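Local atomic coordinates of acetyl-CoA acetyltransferase (Elizabethkingia anophelis NUHP1, PDB entry 6BN2), a protein that probably catalyses the reversible joining of two acetyl-CoA molecules into acetoacetyl-CoA with release of CoA, as thiolases of this class do. Residues F321-A326 against A382-N387; T298-A303 against L332-I337; S98-V103 against S393-E398; N253-N258 against L354-G359; A17-M22 against I366-N371. All blocks are in the same frame, centred on the assembly; numbering follows the deposited sequence.

Contact 1 of 5, residues F321-A326 against A382-N387; sequences FEFNEA and AAAICN
A382 lies beside F321 in a parallel strand pair, 321-323 with 382-387, at the edge of the large mixed sheet of this thiolase fold; the strand directions differ by only 7°. A382 O accepts the N-H of E322 at 2.9 Å (N to O), while its CB lies near F321 CD2 on the same face. A383 turns to the other face, where its CB meets E322 CB at 4.2 Å; the bent glutamate chain then leads off toward helix 358-375. A384 is bonded through both backbone polar atoms: its N reaches E322 O at 2.9 Å, and its O receives N324 N at 3.1 Å. In one of the two F323 conformers, CE1 lies 3.6 Å from A384 CB. At I385 the ladder stops and side chains take over. N324 sets CG anti to its backbone N (chi1 -164°), which lays CB and the amide alongside I385 CG1 and CD1, with the amide next to H356. C386, like H356 a predicted proton acceptor, has its SG 4.3 Å from A326 CB. Where the strands part, a water donates to N324 O at 2.7 Å and accepts from C386 N.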
# COMPACT_ATOMS: atom_id res chain seq x y z
N PHE A 321 16.86 -21.27 -4.79
CA PHE A 321 16.05 -20.50 -3.86
C PHE A 321 16.68 -19.13 -3.65
O PHE A 321 17.91 -19.00 -3.62
CB PHE A 321 15.98 -21.16 -2.47
CG PHE A 321 15.41 -22.55 -2.48
CD1 PHE A 321 16.23 -23.64 -2.77
CD2 PHE A 321 14.08 -22.77 -2.16
CE1 PHE A 321 15.73 -24.94 -2.76
CE2 PHE A 321 13.56 -24.07 -2.15
CZ PHE A 321 14.38 -25.15 -2.44
N GLU A 322 15.82 -18.12 -3.44
CA GLU A 322 16.26 -16.82 -2.95
C GLU A 322 15.48 -16.54 -1.69
O GLU A 322 14.26 -16.32 -1.75
CB GLU A 322 16.03 -15.71 -3.98
CG GLU A 322 17.00 -15.72 -5.13
CD GLU A 322 18.35 -15.13 -4.75
OE1 GLU A 322 19.37 -15.67 -5.23
OE2 GLU A 322 18.39 -14.13 -4.00
N PHE A 323 16.15 -16.58 -0.54
CA PHE A 323 15.56 -16.20 0.75
C PHE A 323 16.22 -14.91 1.20
O PHE A 323 17.44 -14.87 1.37
CB PHE A 323 15.81 -17.28 1.81
CG PHE A 323 14.86 -18.43 1.75
CD1 PHE A 323 13.65 -18.37 2.41
CD2 PHE A 323 15.22 -19.61 1.11
CE1 PHE A 323 12.77 -19.45 2.39
CE2 PHE A 323 14.35 -20.68 1.09
CZ PHE A 323 13.13 -20.61 1.72
N ASN A 324 15.42 -13.86 1.42
CA ASN A 324 16.06 -12.59 1.75
C ASN A 324 16.81 -12.68 3.07
O ASN A 324 16.31 -13.25 4.05
CB ASN A 324 15.06 -11.45 1.81
CG ASN A 324 15.76 -10.09 1.77
OD1 ASN A 324 16.52 -9.80 0.83
ND2 ASN A 324 15.53 -9.27 2.78
N GLU A 325 18.03 -12.13 3.08
CA GLU A 325 18.93 -12.24 4.23
C GLU A 325 18.79 -11.01 5.13
O GLU A 325 19.72 -10.22 5.27
CB GLU A 325 20.38 -12.37 3.76
CG GLU A 325 20.63 -13.45 2.75
CD GLU A 325 22.08 -13.52 2.31
OE1 GLU A 325 22.84 -12.55 2.55
OE2 GLU A 325 22.47 -14.53 1.70
N ALA A 326 17.63 -10.86 5.76
CA ALA A 326 17.48 -9.73 6.68
C ALA A 326 18.56 -9.77 7.75
O ALA A 326 19.10 -8.73 8.15
CB ALA A 326 16.08 -9.74 7.31
N ALA A 382 12.28 -20.75 -6.27
CA ALA A 382 11.38 -20.18 -5.28
C ALA A 382 12.07 -19.03 -4.56
O ALA A 382 13.26 -19.09 -4.27
CB ALA A 382 10.92 -21.22 -4.25
N ALA A 383 11.31 -17.98 -4.28
CA ALA A 383 11.81 -16.85 -3.50
C ALA A 383 10.88 -16.63 -2.32
O ALA A 383 9.68 -16.83 -2.43
CB ALA A 383 11.87 -15.57 -4.33
N ALA A 384 11.45 -16.20 -1.19
CA ALA A 384 10.62 -15.94 -0.01
C ALA A 384 11.28 -14.85 0.82
O ALA A 384 12.50 -14.70 0.81
CB ALA A 384 10.43 -17.21 0.84
N ILE A 385 10.45 -14.09 1.54
CA ILE A 385 10.94 -12.95 2.30
C ILE A 385 10.05 -12.75 3.52
O ILE A 385 8.82 -12.84 3.42
CB ILE A 385 11.02 -11.70 1.40
CG1 ILE A 385 11.61 -10.49 2.16
CG2 ILE A 385 9.63 -11.32 0.82
CD1 ILE A 385 12.20 -9.43 1.19
N CYS A 386 10.67 -12.51 4.67
CA CYS A 386 9.94 -12.27 5.91
C CYS A 386 9.57 -10.80 6.06
O CYS A 386 10.11 -9.93 5.38
CB CYS A 386 10.76 -12.74 7.12
SG CYS A 386 12.29 -11.81 7.42
N ASN A 387 8.62 -10.51 6.96
CA ASN A 387 8.23 -9.12 7.16
C ASN A 387 7.77 -8.87 8.59
O ASN A 387 7.25 -9.75 9.28
CB ASN A 387 7.16 -8.64 6.14
CG ASN A 387 5.82 -9.38 6.23
OD1 ASN A 387 5.56 -10.30 5.44
ND2 ASN A 387 4.94 -8.95 7.15
O HOH W 1 13.36 -9.45 4.94
O HOH W 2 13.63 -13.60 4.55

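Contact 2 of 5, residues T298-A303 against L332-I337; sequences TAPAKA and LANNKI
N334 and I337 of helix 328-338 press against T298, P300 and A301, a helix-to-helix contact at the N-terminal end of helix 300-311, in the C-terminal half of this thiolase fold. The one hydrogen bond between the segments is weak: A301 N gives its hydrogen to N334 OD1 at 3.1 Å, and the bond is strongly bent, 124° at the hydrogen. A301 N also has T298 O as a second weak acceptor, so neither bond is a firm one. N334 carries its amide toward the other helix because CG stands anti to its own carbonyl carbon (chi1 -73°). The amide's stronger partners are on the nitrogen side, where ND2 donates to T297 O and V330 O. These bonds fix how the group is turned.

Van der Waals packing does the rest. The P300 ring crosses the N334 side chain at about a right angle, with CB 3.7 Å from OD1 and the CG-CD edge near ND2. P300 also reaches C386, while A299 and A303 rest on A392 of strand 391-399, so helix 300-311 packs on the sheet as well as on helix 328-338. T298 OG1 bonds to a glycerol, probably from the crystallisation liquor, and weakly to Q291 NE2, while its methyl faces I337.

The apolar part belongs to I337, which reaches T298 and A301 with both arms of its fork. CG2 meets A301 CB at 3.7 Å, and CD1 comes crosswise onto the T298 methyl, CD1 to CG2 3.6 Å.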
# COMPACT_ATOMS: atom_id res chain seq x y z
N THR A 298 11.13 -16.86 11.03
CA THR A 298 10.93 -18.18 10.45
C THR A 298 9.62 -18.29 9.67
O THR A 298 9.26 -19.39 9.22
CB THR A 298 10.97 -19.24 11.55
OG1 THR A 298 9.92 -19.00 12.49
CG2 THR A 298 12.32 -19.20 12.28
N ALA A 299 8.90 -17.19 9.49
CA ALA A 299 7.71 -17.25 8.66
C ALA A 299 7.98 -17.67 7.21
O ALA A 299 7.07 -18.27 6.61
CB ALA A 299 6.97 -15.89 8.71
N PRO A 300 9.14 -17.40 6.60
CA PRO A 300 9.34 -17.91 5.23
C PRO A 300 9.21 -19.42 5.16
O PRO A 300 8.73 -19.95 4.15
CB PRO A 300 10.76 -17.43 4.88
CG PRO A 300 10.87 -16.13 5.65
CD PRO A 300 10.24 -16.49 6.98
N ALA A 301 9.62 -20.13 6.22
CA ALA A 301 9.50 -21.59 6.23
C ALA A 301 8.05 -22.05 6.34
O ALA A 301 7.78 -23.23 6.07
CB ALA A 301 10.32 -22.17 7.38
N LYS A 302 7.13 -21.16 6.74
CA LYS A 302 5.70 -21.45 6.69
C LYS A 302 5.08 -21.07 5.34
O LYS A 302 4.22 -21.80 4.83
CB LYS A 302 4.97 -20.70 7.82
CG LYS A 302 3.48 -21.03 7.93
CD LYS A 302 2.79 -20.24 9.05
CE LYS A 302 1.32 -20.63 9.14
NZ LYS A 302 0.59 -19.87 10.22
N ALA A 303 5.53 -19.96 4.73
CA ALA A 303 4.92 -19.51 3.48
C ALA A 303 5.31 -20.39 2.30
O ALA A 303 4.47 -20.68 1.44
CB ALA A 303 5.30 -18.05 3.19
N LEU A 332 20.15 -18.70 7.90
CA LEU A 332 20.51 -20.00 8.46
C LEU A 332 19.30 -20.73 9.02
O LEU A 332 19.16 -21.94 8.85
CB LEU A 332 21.57 -19.83 9.54
CG LEU A 332 22.94 -19.41 9.00
CD1 LEU A 332 23.85 -18.91 10.11
CD2 LEU A 332 23.59 -20.59 8.27
N ALA A 333 18.42 -20.00 9.71
CA ALA A 333 17.28 -20.66 10.36
C ALA A 333 16.33 -21.26 9.34
O ALA A 333 15.89 -22.41 9.49
CB ALA A 333 16.53 -19.67 11.25
N ASN A 334 15.98 -20.50 8.29
CA ASN A 334 15.06 -21.06 7.30
C ASN A 334 15.71 -22.20 6.52
O ASN A 334 15.03 -23.18 6.19
CB ASN A 334 14.54 -19.96 6.38
CG ASN A 334 13.54 -19.05 7.09
OD1 ASN A 334 12.43 -19.48 7.42
ND2 ASN A 334 13.94 -17.83 7.38
N ASN A 335 17.01 -22.13 6.23
CA ASN A 335 17.68 -23.27 5.59
C ASN A 335 17.59 -24.50 6.48
O ASN A 335 17.34 -25.62 6.00
CB ASN A 335 19.15 -22.96 5.29
CG ASN A 335 19.34 -22.06 4.08
OD1 ASN A 335 18.38 -21.67 3.43
ND2 ASN A 335 20.61 -21.74 3.78
N LYS A 336 17.82 -24.32 7.78
CA LYS A 336 17.85 -25.43 8.72
C LYS A 336 16.47 -26.06 8.87
O LYS A 336 16.34 -27.29 8.90
CB LYS A 336 18.34 -24.90 10.07
CG LYS A 336 19.12 -25.83 10.93
CD LYS A 336 19.56 -25.07 12.19
CE LYS A 336 20.29 -25.98 13.16
NZ LYS A 336 20.81 -25.23 14.33
N ILE A 337 15.43 -25.22 8.96
CA ILE A 337 14.07 -25.71 9.17
C ILE A 337 13.60 -26.49 7.95
O ILE A 337 12.98 -27.55 8.09
CB ILE A 337 13.14 -24.53 9.47
CG1 ILE A 337 13.47 -23.94 10.84
CG2 ILE A 337 11.66 -24.95 9.38
CD1 ILE A 337 12.80 -22.57 11.06

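Contact 3 of 5, residues S98-V103 against S393-E398; sequences SGMKAV and SAIVIE
S393 OG is held by D288 OD1 and K94 NZ, and with its hydroxyl committed there the serine offers its CB to M100, whose SD lies 3.6 Å from it. No hydrogen bond joins helix 98-103 to strand 393-398; sulfur and methyl groups make the contact. M100 reaches across on an extended arm, with CG anti to the backbone N (chi1 -176°). The extended chi1 and chi2 carry SD over the S393-A394 peptide, 3.5 Å from S393 C, and the bend at chi3 (-67°) turns CE onto I395, 3.8 Å from its CG2. I395 spreads its two branches between two helix residues one turn apart: CG2 takes the methionine, while CD1 runs on to V103 CG1 at 4.0 Å, the two side chains crossing at about a right angle.

The helix passes over the strand at 50° with the axes 8.5 Å apart, close enough for M100 to lie against backbone as well as side chains. K101 lies beside this apolar patch, and its NZ forms a salt bridge with D288, the same aspartate that holds S393, and another with D58 of the second subunit.

Helix 98-111 begins just after C96, the predicted nucleophile, and belongs to the buried helical layer between the sheets of the thiolase fold. I365 of helix 358-375 adjoins M100, A383 and I385 of the next strand lie under it, and I283 of strand 281-290 touches both V103 and I395.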
# COMPACT_ATOMS: atom_id res chain seq x y z
N SER A 98 6.87 -6.14 0.87
CA SER A 98 6.11 -5.24 -0.01
C SER A 98 6.34 -5.50 -1.50
O SER A 98 5.39 -5.57 -2.27
CB SER A 98 6.44 -3.78 0.29
OG SER A 98 6.02 -3.45 1.61
N GLY A 99 7.60 -5.58 -1.93
CA GLY A 99 7.84 -5.75 -3.36
C GLY A 99 7.35 -7.09 -3.88
O GLY A 99 6.92 -7.20 -5.03
N MET A 100 7.42 -8.14 -3.04
CA MET A 100 6.89 -9.42 -3.49
C MET A 100 5.37 -9.40 -3.50
O MET A 100 4.75 -9.93 -4.43
CB MET A 100 7.41 -10.55 -2.59
CG MET A 100 6.95 -11.95 -3.08
SD MET A 100 7.71 -13.32 -2.21
CE MET A 100 9.42 -13.17 -2.74
N LYS A 101 4.76 -8.79 -2.48
CA LYS A 101 3.30 -8.68 -2.44
C LYS A 101 2.79 -7.88 -3.63
O LYS A 101 1.74 -8.20 -4.19
CB LYS A 101 2.88 -8.03 -1.12
CG LYS A 101 1.35 -7.98 -0.90
CD LYS A 101 0.73 -9.39 -0.89
CE LYS A 101 -0.75 -9.31 -0.44
NZ LYS A 101 -1.35 -10.68 -0.39
N ALA A 102 3.53 -6.85 -4.05
CA ALA A 102 3.16 -6.11 -5.26
C ALA A 102 3.09 -7.04 -6.47
O ALA A 102 2.14 -6.98 -7.26
CB ALA A 102 4.16 -4.98 -5.52
N VAL A 103 4.10 -7.89 -6.64
CA VAL A 103 4.11 -8.83 -7.76
C VAL A 103 2.95 -9.82 -7.66
O VAL A 103 2.29 -10.12 -8.66
CB VAL A 103 5.46 -9.57 -7.83
CG1 VAL A 103 5.38 -10.73 -8.84
CG2 VAL A 103 6.58 -8.58 -8.20
N SER A 393 6.12 -13.78 2.61
CA SER A 393 5.53 -14.08 1.32
C SER A 393 6.47 -15.03 0.59
O SER A 393 7.67 -15.05 0.87
CB SER A 393 5.33 -12.78 0.50
OG SER A 393 4.33 -11.95 1.11
N ALA A 394 5.92 -15.82 -0.33
CA ALA A 394 6.73 -16.75 -1.12
C ALA A 394 6.16 -16.86 -2.52
O ALA A 394 4.94 -16.75 -2.72
CB ALA A 394 6.76 -18.15 -0.48
N ILE A 395 7.03 -17.10 -3.50
CA ILE A 395 6.60 -17.22 -4.88
C ILE A 395 7.43 -18.30 -5.56
O ILE A 395 8.63 -18.45 -5.28
CB ILE A 395 6.69 -15.85 -5.60
CG1 ILE A 395 6.08 -15.93 -7.01
CG2 ILE A 395 8.16 -15.33 -5.64
CD1 ILE A 395 5.92 -14.53 -7.64
N VAL A 396 6.78 -19.08 -6.42
CA VAL A 396 7.43 -20.14 -7.20
C VAL A 396 7.37 -19.72 -8.66
O VAL A 396 6.30 -19.35 -9.16
CB VAL A 396 6.72 -21.49 -6.98
CG1 VAL A 396 7.36 -22.58 -7.86
CG2 VAL A 396 6.78 -21.88 -5.50
N ILE A 397 8.51 -19.77 -9.36
CA ILE A 397 8.52 -19.41 -10.77
C ILE A 397 9.14 -20.54 -11.57
O ILE A 397 9.86 -21.39 -11.04
CB ILE A 397 9.27 -18.09 -11.05
CG1 ILE A 397 10.76 -18.22 -10.73
CG2 ILE A 397 8.62 -16.91 -10.30
CD1 ILE A 397 11.58 -16.97 -11.11
N GLU A 398 8.82 -20.56 -12.86
CA GLU A 398 9.37 -21.53 -13.78
C GLU A 398 10.17 -20.78 -14.83
O GLU A 398 9.63 -19.93 -15.54
CB GLU A 398 8.27 -22.37 -14.45
CG GLU A 398 8.84 -23.39 -15.45
CD GLU A 398 7.77 -24.08 -16.29
OE1 GLU A 398 6.56 -23.90 -16.00
OE2 GLU A 398 8.13 -24.80 -17.24

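Contact 4 of 5, residues N253-N258 against L354-G359; sequences NASTLN and LGHPLG. With CA (calcium ion), chain B.
N258 and the G355-H356 bend form a polar loop-to-loop contact, joining the loop before strand 258-268 to the link between helices 351-354 and 358-375. N258 OD1 takes two hydrogens. T256 OG1 supplies one at 2.6 Å, in the carbonyl plane on a lone pair; H356 N gives the other at 2.9 Å, from 54° out of that plane. With ND2 bonded to G23 O and E226 OE1, the amide can hardly rotate. G355 has no side chain, so OD1 comes within 3.1 Å of its CA; its positive phi (110°) also suits glycine. A water ties the loops again, donating to T256 O and H356 O at 2.7 Å each.

The H356 ring, a predicted proton acceptor, is held at ND1 by S361 OG and has L358 CD2 above one face, toward the rim. P357 CB lies 3.4 Å from N258 O, a buried carbonyl with no polar partner in the model. Farther along the loop, A254 O binds the calcium ion at 2.5 Å, together with Y190 and a water.

Around it, P357 and L354 rest on M22 of strand 12-24, E124 of strand 117-125 touches P357 and L358, and N253 packs on helix 179-198.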
# COMPACT_ATOMS: atom_id res chain seq x y z
N ASN A 253 27.05 -9.22 10.26
CA ASN A 253 26.25 -10.39 9.90
C ASN A 253 24.76 -10.09 9.87
O ASN A 253 23.96 -10.96 9.53
CB ASN A 253 26.60 -11.60 10.82
CG ASN A 253 26.15 -11.44 12.28
OD1 ASN A 253 25.15 -10.80 12.57
ND2 ASN A 253 26.89 -12.08 13.19
N ALA A 254 24.38 -8.85 10.16
CA ALA A 254 23.05 -8.32 9.87
C ALA A 254 23.10 -7.59 8.54
O ALA A 254 24.16 -7.16 8.08
CB ALA A 254 22.60 -7.36 10.97
N SER A 255 21.95 -7.46 7.90
CA SER A 255 21.89 -6.62 6.71
C SER A 255 22.05 -5.15 7.11
O SER A 255 22.05 -4.79 8.30
CB SER A 255 20.59 -6.84 5.94
OG SER A 255 19.45 -6.48 6.71
N THR A 256 22.16 -4.31 6.11
CA THR A 256 22.34 -2.89 6.31
C THR A 256 21.07 -2.17 5.88
O THR A 256 20.12 -2.78 5.39
CB THR A 256 23.53 -2.40 5.49
OG1 THR A 256 23.42 -2.94 4.17
CG2 THR A 256 24.83 -2.87 6.14
N LEU A 257 21.08 -0.85 6.07
CA LEU A 257 20.05 0.04 5.54
C LEU A 257 20.51 0.49 4.16
O LEU A 257 21.69 0.81 3.97
CB LEU A 257 19.88 1.23 6.47
CG LEU A 257 19.82 0.89 7.97
CD1 LEU A 257 19.67 2.16 8.80
CD2 LEU A 257 18.67 -0.08 8.25
N ASN A 258 19.59 0.50 3.18
CA ASN A 258 20.02 0.73 1.80
C ASN A 258 18.94 1.43 0.99
O ASN A 258 17.78 1.54 1.39
CB ASN A 258 20.39 -0.59 1.12
CG ASN A 258 21.58 -1.25 1.77
OD1 ASN A 258 21.42 -2.04 2.70
ND2 ASN A 258 22.79 -0.90 1.30
N LEU A 354 24.67 -7.47 -0.09
CA LEU A 354 24.21 -6.63 -1.20
C LEU A 354 23.37 -5.45 -0.74
O LEU A 354 23.30 -4.44 -1.47
CB LEU A 354 23.39 -7.45 -2.19
CG LEU A 354 24.11 -8.60 -2.91
CD1 LEU A 354 23.10 -9.40 -3.73
CD2 LEU A 354 25.25 -8.09 -3.79
N GLY A 355 22.74 -5.54 0.41
CA GLY A 355 21.89 -4.48 0.90
C GLY A 355 20.41 -4.86 0.87
O GLY A 355 19.99 -5.85 0.27
N HIS A 356 19.62 -4.01 1.51
CA HIS A 356 18.23 -4.34 1.82
C HIS A 356 17.37 -3.07 1.91
O HIS A 356 17.01 -2.63 3.01
CB HIS A 356 18.19 -5.15 3.12
CG HIS A 356 16.83 -5.58 3.54
ND1 HIS A 356 15.78 -5.71 2.66
CD2 HIS A 356 16.36 -5.93 4.76
CE1 HIS A 356 14.70 -6.11 3.33
NE2 HIS A 356 15.04 -6.26 4.60
N PRO A 357 17.01 -2.46 0.75
CA PRO A 357 16.02 -1.37 0.75
C PRO A 357 14.64 -1.97 0.92
O PRO A 357 14.16 -2.68 0.04
CB PRO A 357 16.18 -0.73 -0.65
CG PRO A 357 17.39 -1.49 -1.32
CD PRO A 357 17.42 -2.82 -0.62
N LEU A 358 14.02 -1.73 2.09
CA LEU A 358 12.92 -2.59 2.54
C LEU A 358 11.89 -2.87 1.45
O LEU A 358 11.57 -4.02 1.15
CB LEU A 358 12.22 -1.97 3.76
CG LEU A 358 13.09 -1.56 4.94
CD1 LEU A 358 12.16 -1.09 6.09
CD2 LEU A 358 14.00 -2.69 5.41
N GLY A 359 11.32 -1.81 0.86
CA GLY A 359 10.18 -1.99 -0.04
C GLY A 359 10.54 -2.58 -1.39
O GLY A 359 9.63 -3.00 -2.11
CA CA B . 26.26 -6.49 6.87
O HOH W 3 17.45 -2.53 5.67
O HOH W 4 26.58 -5.73 4.76

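Contact 5 of 5, residues A17-M22 against I366-N371; sequences AVRTPM and IVTLIN
V367 plants its forked side chain on the backbone of strand 17-19. CG1, anti to the backbone N (chi1 177°), lies 3.7 Å from A17 O, and CG2 reaches the next peptide, 3.6 Å from V18 O. The valine thus spans two consecutive carbonyls, and its methyls cover them without any hydrogen bond between the segments. A17 meets the helix with its lone methyl, which fits between residues a turn apart: CB is 4.0 Å from V367 CG2 and 3.7 Å from I370 CD1.

This is helix-on-sheet packing inside the layered thiolase fold. Strand 12-24 lies among the inner strands of the large sheet, and residues 366-371 of helix 358-375 cross strand residues 17-19 at 122°, with the axes 7.8 Å apart. L264 of the adjacent strand 258-268 touches both A17 and V367, while V18 faces the other way, onto helix 34-48.

R19, two residues on from A17 and on the same side, sends an extended chain past the helix. Its NE stays 4.2 Å from T368 OG1, and the link between them is E205, whose OE1 forms a salt bridge with NE and a hydrogen bond with that hydroxyl. NH2 pairs with D224. NH1 turns back to T20 O at 3.2 Å, the acceptor lying 26° out of the guanidinium plane.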
# COMPACT_ATOMS: atom_id res chain seq x y z
N ALA A 17 12.45 -7.88 -16.08
CA ALA A 17 12.73 -7.83 -14.64
C ALA A 17 14.08 -7.16 -14.43
O ALA A 17 15.10 -7.68 -14.91
CB ALA A 17 12.73 -9.24 -14.04
N VAL A 18 14.10 -6.01 -13.75
CA VAL A 18 15.36 -5.28 -13.56
C VAL A 18 15.41 -4.69 -12.16
O VAL A 18 14.41 -4.65 -11.43
CB VAL A 18 15.56 -4.15 -14.59
CG1 VAL A 18 15.46 -4.66 -16.02
CG2 VAL A 18 14.51 -3.02 -14.35
N ARG A 19 16.59 -4.20 -11.79
CA ARG A 19 16.76 -3.52 -10.51
C ARG A 19 17.83 -2.45 -10.66
O ARG A 19 18.73 -2.60 -11.49
CB ARG A 19 17.19 -4.50 -9.41
CG ARG A 19 18.57 -5.15 -9.68
CD ARG A 19 18.89 -6.02 -8.50
NE ARG A 19 20.22 -6.62 -8.46
CZ ARG A 19 21.28 -6.08 -7.86
NH1 ARG A 19 21.20 -4.85 -7.34
NH2 ARG A 19 22.41 -6.76 -7.78
N THR A 20 17.74 -1.40 -9.84
CA THR A 20 18.89 -0.50 -9.70
C THR A 20 19.99 -1.22 -8.92
O THR A 20 19.73 -2.20 -8.22
CB THR A 20 18.49 0.80 -8.97
OG1 THR A 20 18.23 0.52 -7.58
CG2 THR A 20 17.23 1.43 -9.57
N PRO A 21 21.23 -0.74 -8.99
CA PRO A 21 22.19 -1.14 -7.96
C PRO A 21 21.70 -0.61 -6.62
O PRO A 21 20.88 0.30 -6.55
CB PRO A 21 23.51 -0.45 -8.39
CG PRO A 21 23.23 0.24 -9.72
CD PRO A 21 21.73 0.41 -9.78
N MET A 22 22.21 -1.19 -5.54
CA MET A 22 21.79 -0.76 -4.22
C MET A 22 22.86 0.13 -3.61
O MET A 22 24.04 -0.21 -3.62
CB MET A 22 21.49 -1.97 -3.33
CG MET A 22 20.20 -2.62 -3.77
SD MET A 22 19.80 -4.08 -2.84
CE MET A 22 20.82 -5.31 -3.67
N ILE A 366 13.23 -11.67 -6.66
CA ILE A 366 12.64 -12.33 -7.83
C ILE A 366 13.46 -12.03 -9.08
O ILE A 366 13.72 -12.92 -9.90
CB ILE A 366 11.18 -11.89 -8.02
CG1 ILE A 366 10.38 -12.15 -6.74
CG2 ILE A 366 10.57 -12.65 -9.18
CD1 ILE A 366 8.94 -11.60 -6.84
N VAL A 367 13.85 -10.77 -9.26
CA VAL A 367 14.72 -10.38 -10.38
C VAL A 367 15.98 -11.22 -10.37
O VAL A 367 16.38 -11.81 -11.39
CB VAL A 367 15.05 -8.88 -10.30
CG1 VAL A 367 16.01 -8.47 -11.44
CG2 VAL A 367 13.76 -8.03 -10.37
N THR A 368 16.62 -11.32 -9.20
CA THR A 368 17.85 -12.10 -9.10
C THR A 368 17.60 -13.58 -9.35
O THR A 368 18.37 -14.22 -10.07
CB THR A 368 18.48 -11.87 -7.73
OG1 THR A 368 18.82 -10.49 -7.61
CG2 THR A 368 19.74 -12.72 -7.55
N LEU A 369 16.52 -14.13 -8.78
CA LEU A 369 16.19 -15.54 -8.98
C LEU A 369 16.01 -15.88 -10.46
O LEU A 369 16.49 -16.92 -10.92
CB LEU A 369 14.91 -15.89 -8.20
CG LEU A 369 14.44 -17.33 -8.37
CD1 LEU A 369 15.46 -18.30 -7.77
CD2 LEU A 369 13.09 -17.51 -7.68
N ILE A 370 15.32 -15.02 -11.22
CA ILE A 370 15.15 -15.27 -12.66
C ILE A 370 16.50 -15.50 -13.31
O ILE A 370 16.69 -16.42 -14.12
CB ILE A 370 14.41 -14.10 -13.32
CG1 ILE A 370 12.94 -14.12 -12.88
CG2 ILE A 370 14.56 -14.15 -14.86
CD1 ILE A 370 12.20 -12.80 -13.14
N ASN A 371 17.47 -14.65 -12.98
CA ASN A 371 18.77 -14.76 -13.61
C ASN A 371 19.58 -15.92 -13.06
O ASN A 371 20.31 -16.55 -13.82
CB ASN A 371 19.48 -13.42 -13.49
CG ASN A 371 18.84 -12.39 -14.38
OD1 ASN A 371 18.00 -11.57 -13.94
ND2 ASN A 371 19.15 -12.48 -15.66

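Contacts 1 and 4 hold the two predicted proton acceptors, C386 and H356, whose side chains are about 7 Å apart; N324 ND2 of contact 1 lies 3.3 Å from H356 CE1. The same pair of contacts is joined by a hydrogen bond from S255 OG to A326 O, made in one of the two serine conformers. Contact 2 backs the site, with P300 CG 3.7 Å from C386 CB. Contact 3 continues the sheet of contact 1, A383 O and I395 N being 2.9 Å apart, and meets contact 5 where I397 CD1 lies 3.6 Å from I370 CG1. Helix 358-375 serves both contacts 4 and 5, and L354 O lies 3.4 Å from M22 CE. Contacts 2 and 5 stand farthest apart, centres 22 Å.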